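Lysin (Enterococcus phage IMEEF1, PDB 6IST) is a phage endolysin that probably cleaves the peptidoglycan of enterococcal cell walls through a calcium-binding CHAP domain of the cysteine peptidase type. Local coordinates at residues G26-C29 / M30-T33; N113-L116 / E117-S120. All coordinates share one frame; numbering follows the deposited sequence.

The two contacts lie side by side in the CHAP domain, with centres about 10 Å apart. Contact 1 (26-33) carries the end of the calcium loop into the helix that bears Cys29, the probable nucleophile. Contact 2 (113-120) is a turn between strands 103-108 and 123-128. Backbone and side-chain bonds join them. Thr27 N lies 3.0 Å from Val118 O, a probable hydrogen bond. Gln28 NE2 probably makes another to Ser115 O, at 3.1 Å. The metal itself belongs to contact 1. In contact 2 the CA atom of Gly119 is about 8 Å from the ion, so the turn lies beside the calcium loop without supplying a ligand.

Contact 1 (G26-C29 / M30-T33); sequences GTQC and MDLT. With CA (calcium ion), chain E.
The last part of an EF-hand-like calcium loop overlaps the first turn of helix 29-41. Gly26 and Asp31 close on the same ion: Gly26 O binds calcium at 2.3 Å and Asp31 OD2 at 2.5 Å. Asp20, Asp22 and the backbone O of Trp24 complete the site. The spacing of these five residues matches that of an EF-hand loop. Asp31 also reaches back over the start of the helix. Asp31 OD2 accepts a hydrogen bond from Gln28 N at 2.9 Å, through the anti lone pair and with a bent N-H...O angle of 142°. The first torsion of Asp31 (-71°) sets CG beside its own backbone N, which turns the carboxylate toward the loop. Asp31 OD1 stays outside the metal bonds and takes a hydrogen bond from Ala21 N. Gln28 CB rests 3.3 Å from Asp31 OD2. Beyond CB the chain bends, and the amide turns away from the carboxylate, where NE2 bonds to Tyr25 O. Cys29 SG sits between its own backbone N and carbonyl carbon (chi1 74°), 3.2 Å from Met30 N. Its side chain touches His90, consistent with the Cys-His pair of CHAP peptidases. Asp31 OD2 is thus held by both the metal and an N-H. Since ligands precede and follow Cys29 in the chain, calcium binding probably steadies the segment that carries this presumed nucleophile.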
ATOM      1  N   GLY C  26      18.878  20.851  -3.624  1.00 25.65           N
ATOM      2  CA  GLY C  26      18.818  20.497  -5.051  1.00 25.23           C
ATOM      3  C   GLY C  26      19.126  19.033  -5.308  1.00 23.04           C
ATOM      4  O   GLY C  26      18.500  18.120  -4.727  1.00 23.00           O
ATOM      5  N   THR C  27      20.088  18.782  -6.191  1.00 20.59           N
ATOM      6  CA  THR C  27      20.225  17.421  -6.745  1.00 21.83           C
ATOM      7  C   THR C  27      21.399  16.705  -6.083  1.00 19.64           C
ATOM      8  O   THR C  27      22.479  16.681  -6.566  1.00 20.04           O
ATOM      9  CB  THR C  27      20.315  17.526  -8.267  1.00 21.17           C
ATOM     10  OG1 THR C  27      21.504  18.252  -8.620  1.00 23.13           O
ATOM     11  CG2 THR C  27      19.032  18.244  -8.825  1.00 22.56           C
ATOM     12  N   GLN C  28      21.190  16.185  -4.858  1.00 16.61           N
ATOM     13  CA  GLN C  28      22.180  15.449  -4.127  1.00 18.91           C
ATOM     14  C   GLN C  28      22.312  14.003  -4.608  1.00 15.38           C
ATOM     15  O   GLN C  28      21.485  13.546  -5.421  1.00 16.06           O
ATOM     16  CB  GLN C  28      21.819  15.474  -2.667  1.00 18.38           C
ATOM     17  CG  GLN C  28      21.794  16.914  -2.106  1.00 20.86           C
ATOM     18  CD  GLN C  28      23.177  17.523  -1.973  1.00 20.09           C
ATOM     19  OE1 GLN C  28      24.148  16.865  -1.552  1.00 24.76           O
ATOM     20  NE2 GLN C  28      23.293  18.800  -2.302  1.00 22.96           N
ATOM     21  N   CYS C  29      23.289  13.293  -4.081  1.00 17.75           N
ATOM     22  CA  CYS C  29      23.489  11.893  -4.529  1.00 16.26           C
ATOM     23  C   CYS C  29      22.326  10.972  -4.221  1.00 17.60           C
ATOM     24  O   CYS C  29      21.838  10.203  -5.113  1.00 15.75           O
ATOM     25  CB  CYS C  29      24.780  11.356  -4.064  1.00 17.93           C
ATOM     26  SG  CYS C  29      24.867  10.938  -2.289  1.00 21.14           S
ATOM     27  N   MET C  30      21.800  11.085  -3.002  1.00 16.85           N
ATOM     28  CA  MET C  30      20.675  10.218  -2.636  1.00 19.52           C
ATOM     29  C   MET C  30      19.407  10.485  -3.462  1.00 21.41           C
ATOM     30  O   MET C  30      18.588   9.572  -3.669  1.00 19.64           O
ATOM     31  CB  MET C  30      20.451  10.335  -1.102  1.00 20.36           C
ATOM     32  CG  MET C  30      19.688   9.230  -0.363  1.00 22.06           C
ATOM     33  SD  MET C  30      19.969   7.490  -0.728  1.00 14.54           S
ATOM     34  CE  MET C  30      19.115   6.695   0.694  1.00 20.17           C
ATOM     35  N   ASP C  31      19.189  11.739  -3.904  1.00 19.78           N
ATOM     36  CA  ASP C  31      18.097  12.073  -4.760  1.00 22.07           C
ATOM     37  C   ASP C  31      17.993  11.173  -5.986  1.00 20.89           C
ATOM     38  O   ASP C  31      16.910  10.838  -6.365  1.00 19.97           O
ATOM     39  CB  ASP C  31      18.125  13.525  -5.208  1.00 23.43           C
ATOM     40  CG  ASP C  31      17.785  14.484  -4.080  1.00 27.18           C
ATOM     41  OD1 ASP C  31      16.652  14.441  -3.557  1.00 32.94           O
ATOM     42  OD2 ASP C  31      18.651  15.297  -3.731  1.00 28.25           O
ATOM     43  N   LEU C  32      19.124  10.844  -6.619  1.00 16.34           N
ATOM     44  CA  LEU C  32      19.066  10.000  -7.790  1.00 19.67           C
ATOM     45  C   LEU C  32      18.618   8.595  -7.450  1.00 18.88           C
ATOM     46  O   LEU C  32      17.711   8.034  -8.086  1.00 20.50           O
ATOM     47  CB  LEU C  32      20.464   9.888  -8.430  1.00 20.54           C
ATOM     48  CG  LEU C  32      20.521   8.982  -9.665  1.00 24.71           C
ATOM     49  CD1 LEU C  32      19.502   9.500 -10.647  1.00 28.02           C
ATOM     50  CD2 LEU C  32      21.901   9.053 -10.272  1.00 29.25           C
ATOM     51  N   THR C  33      19.237   8.028  -6.413  1.00 18.52           N
ATOM     52  CA  THR C  33      18.930   6.664  -5.998  1.00 18.87           C
ATOM     53  C   THR C  33      17.487   6.608  -5.583  1.00 16.57           C
ATOM     54  O   THR C  33      16.774   5.668  -5.905  1.00 18.17           O
ATOM     55  CB  THR C  33      19.888   6.239  -4.844  1.00 20.65           C
ATOM     56  OG1 THR C  33      21.198   5.968  -5.437  1.00 19.69           O
ATOM     57  CG2 THR C  33      19.417   4.981  -4.107  1.00 21.10           C
TER
HETATM   58 CA    CA E 301      17.380  17.273  -2.909  1.00 41.27          CA

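Contact 2 (N113-L116 / E117-S120); sequences NPSL and EVGS
Ser115 opens an ST motif that turns the chain back on itself in the loop between strands 103-108 and 123-128. Its side chain points into the turn, and the hydroxyl lies between two partners. Ser115 OG accepts the backbone N of Val118 at 3.1 Å in an almost straight bond (171°). Ser115 OG donates to Glu117 OE2 at 2.7 Å, meeting that oxygen nearly along its C-O axis. The serine torsion (chi1 168°) puts OG anti to the backbone N, where it can meet Val118 N and Glu117 OE2. Glu117 starts out along the flank of the loop, then bends at chi2 (74°), which brings its carboxylate back to the hydroxyl. Val118 CG2 packs against Ser115 OG at 3.5 Å. The backbone bond of the motif is weak: Gly119 N to Ser115 O, 3.1 Å. Gly119 has positive phi, a conformation that favours glycine. Further along, the two arms run roughly antiparallel. Ser120 CB faces Asn113 O at 3.4 Å, while Ser120 OG bonds to Ile112 O. One water joins the arms, donating to Asn113 O at 2.6 Å and to Gly119 O at 3.0 Å.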
ATOM      1  N   ASN C 113      31.891  18.406  -9.470  1.00 18.18           N
ATOM      2  CA  ASN C 113      31.481  19.786  -9.028  1.00 17.80           C
ATOM      3  C   ASN C 113      30.449  19.673  -7.930  1.00 19.03           C
ATOM      4  O   ASN C 113      29.396  20.228  -8.001  1.00 23.97           O
ATOM      5  CB  ASN C 113      30.970  20.616 -10.178  1.00 17.76           C
ATOM      6  CG  ASN C 113      32.028  20.941 -11.195  1.00 20.61           C
ATOM      7  OD1 ASN C 113      33.234  21.107 -10.868  1.00 21.88           O
ATOM      8  ND2 ASN C 113      31.595  21.077 -12.478  1.00 20.22           N
ATOM      9  N   PRO C 114      30.836  19.028  -6.845  1.00 20.45           N
ATOM     10  CA  PRO C 114      29.849  18.861  -5.767  1.00 22.73           C
ATOM     11  C   PRO C 114      29.504  20.132  -5.076  1.00 23.48           C
ATOM     12  O   PRO C 114      30.313  21.079  -5.047  1.00 21.53           O
ATOM     13  CB  PRO C 114      30.541  17.938  -4.800  1.00 21.80           C
ATOM     14  CG  PRO C 114      32.018  18.165  -5.049  1.00 23.44           C
ATOM     15  CD  PRO C 114      32.102  18.430  -6.516  1.00 21.98           C
ATOM     16  N   SER C 115      28.282  20.185  -4.560  1.00 22.70           N
ATOM     17  CA  SER C 115      27.789  21.383  -3.918  1.00 24.28           C
ATOM     18  C   SER C 115      26.926  20.997  -2.771  1.00 24.24           C
ATOM     19  O   SER C 115      25.963  20.278  -2.953  1.00 24.52           O
ATOM     20  CB  SER C 115      26.990  22.280  -4.872  1.00 25.66           C
ATOM     21  OG  SER C 115      26.305  23.301  -4.116  1.00 28.49           O
ATOM     22  N   LEU C 116      27.248  21.525  -1.586  1.00 25.82           N
ATOM     23  CA  LEU C 116      26.403  21.340  -0.413  1.00 28.45           C
ATOM     24  C   LEU C 116      25.016  21.995  -0.538  1.00 27.38           C
ATOM     25  O   LEU C 116      24.033  21.464   0.010  1.00 30.10           O
ATOM     26  CB  LEU C 116      27.101  21.916   0.831  1.00 32.78           C
ATOM     27  CG  LEU C 116      28.479  21.365   1.256  1.00 34.60           C
ATOM     28  CD1 LEU C 116      29.060  22.311   2.327  1.00 39.93           C
ATOM     29  CD2 LEU C 116      28.432  19.960   1.802  1.00 34.01           C
ATOM     30  N   GLU C 117      24.909  23.082  -1.294  1.00 28.18           N
ATOM     31  CA  GLU C 117      23.704  23.889  -1.355  1.00 33.44           C
ATOM     32  C   GLU C 117      22.744  23.400  -2.443  1.00 27.14           C
ATOM     33  O   GLU C 117      21.576  23.367  -2.235  1.00 26.64           O
ATOM     34  CB  GLU C 117      24.043  25.375  -1.665  1.00 38.49           C
ATOM     35  CG  GLU C 117      25.080  26.036  -0.738  1.00 53.56           C
ATOM     36  CD  GLU C 117      26.555  25.591  -0.976  1.00 65.14           C
ATOM     37  OE1 GLU C 117      27.421  25.852  -0.105  1.00 75.56           O
ATOM     38  OE2 GLU C 117      26.868  24.959  -2.018  1.00 60.88           O
ATOM     39  N   VAL C 118      23.264  23.088  -3.633  1.00 25.47           N
ATOM     40  CA  VAL C 118      22.418  22.769  -4.801  1.00 25.04           C
ATOM     41  C   VAL C 118      22.737  21.432  -5.497  1.00 23.51           C
ATOM     42  O   VAL C 118      22.016  21.053  -6.399  1.00 23.26           O
ATOM     43  CB  VAL C 118      22.439  23.930  -5.822  1.00 29.00           C
ATOM     44  CG1 VAL C 118      21.976  25.231  -5.141  1.00 30.01           C
ATOM     45  CG2 VAL C 118      23.801  24.129  -6.446  1.00 31.99           C
ATOM     46  N   GLY C 119      23.735  20.728  -5.002  1.00 21.62           N
ATOM     47  CA  GLY C 119      24.175  19.449  -5.558  1.00 23.20           C
ATOM     48  C   GLY C 119      24.580  19.764  -6.970  1.00 23.84           C
ATOM     49  O   GLY C 119      25.148  20.803  -7.260  1.00 23.07           O
ATOM     50  N   SER C 120      24.698  18.446  -7.853  1.00 21.13           N
ATOM     51  CA  SER C 120      25.129  18.822  -9.187  1.00 19.94           C
ATOM     52  C   SER C 120      24.497  17.794 -10.039  1.00 19.95           C
ATOM     53  O   SER C 120      24.100  16.767  -9.527  1.00 19.41           O
ATOM     54  CB  SER C 120      26.674  18.689  -9.249  1.00 20.65           C
ATOM     55  OG  SER C 120      27.183  17.380  -9.119  1.00 21.31           O
TER
HETATM   56  O   HOH W   1      27.646  22.051  -8.440  1.00 37.72           O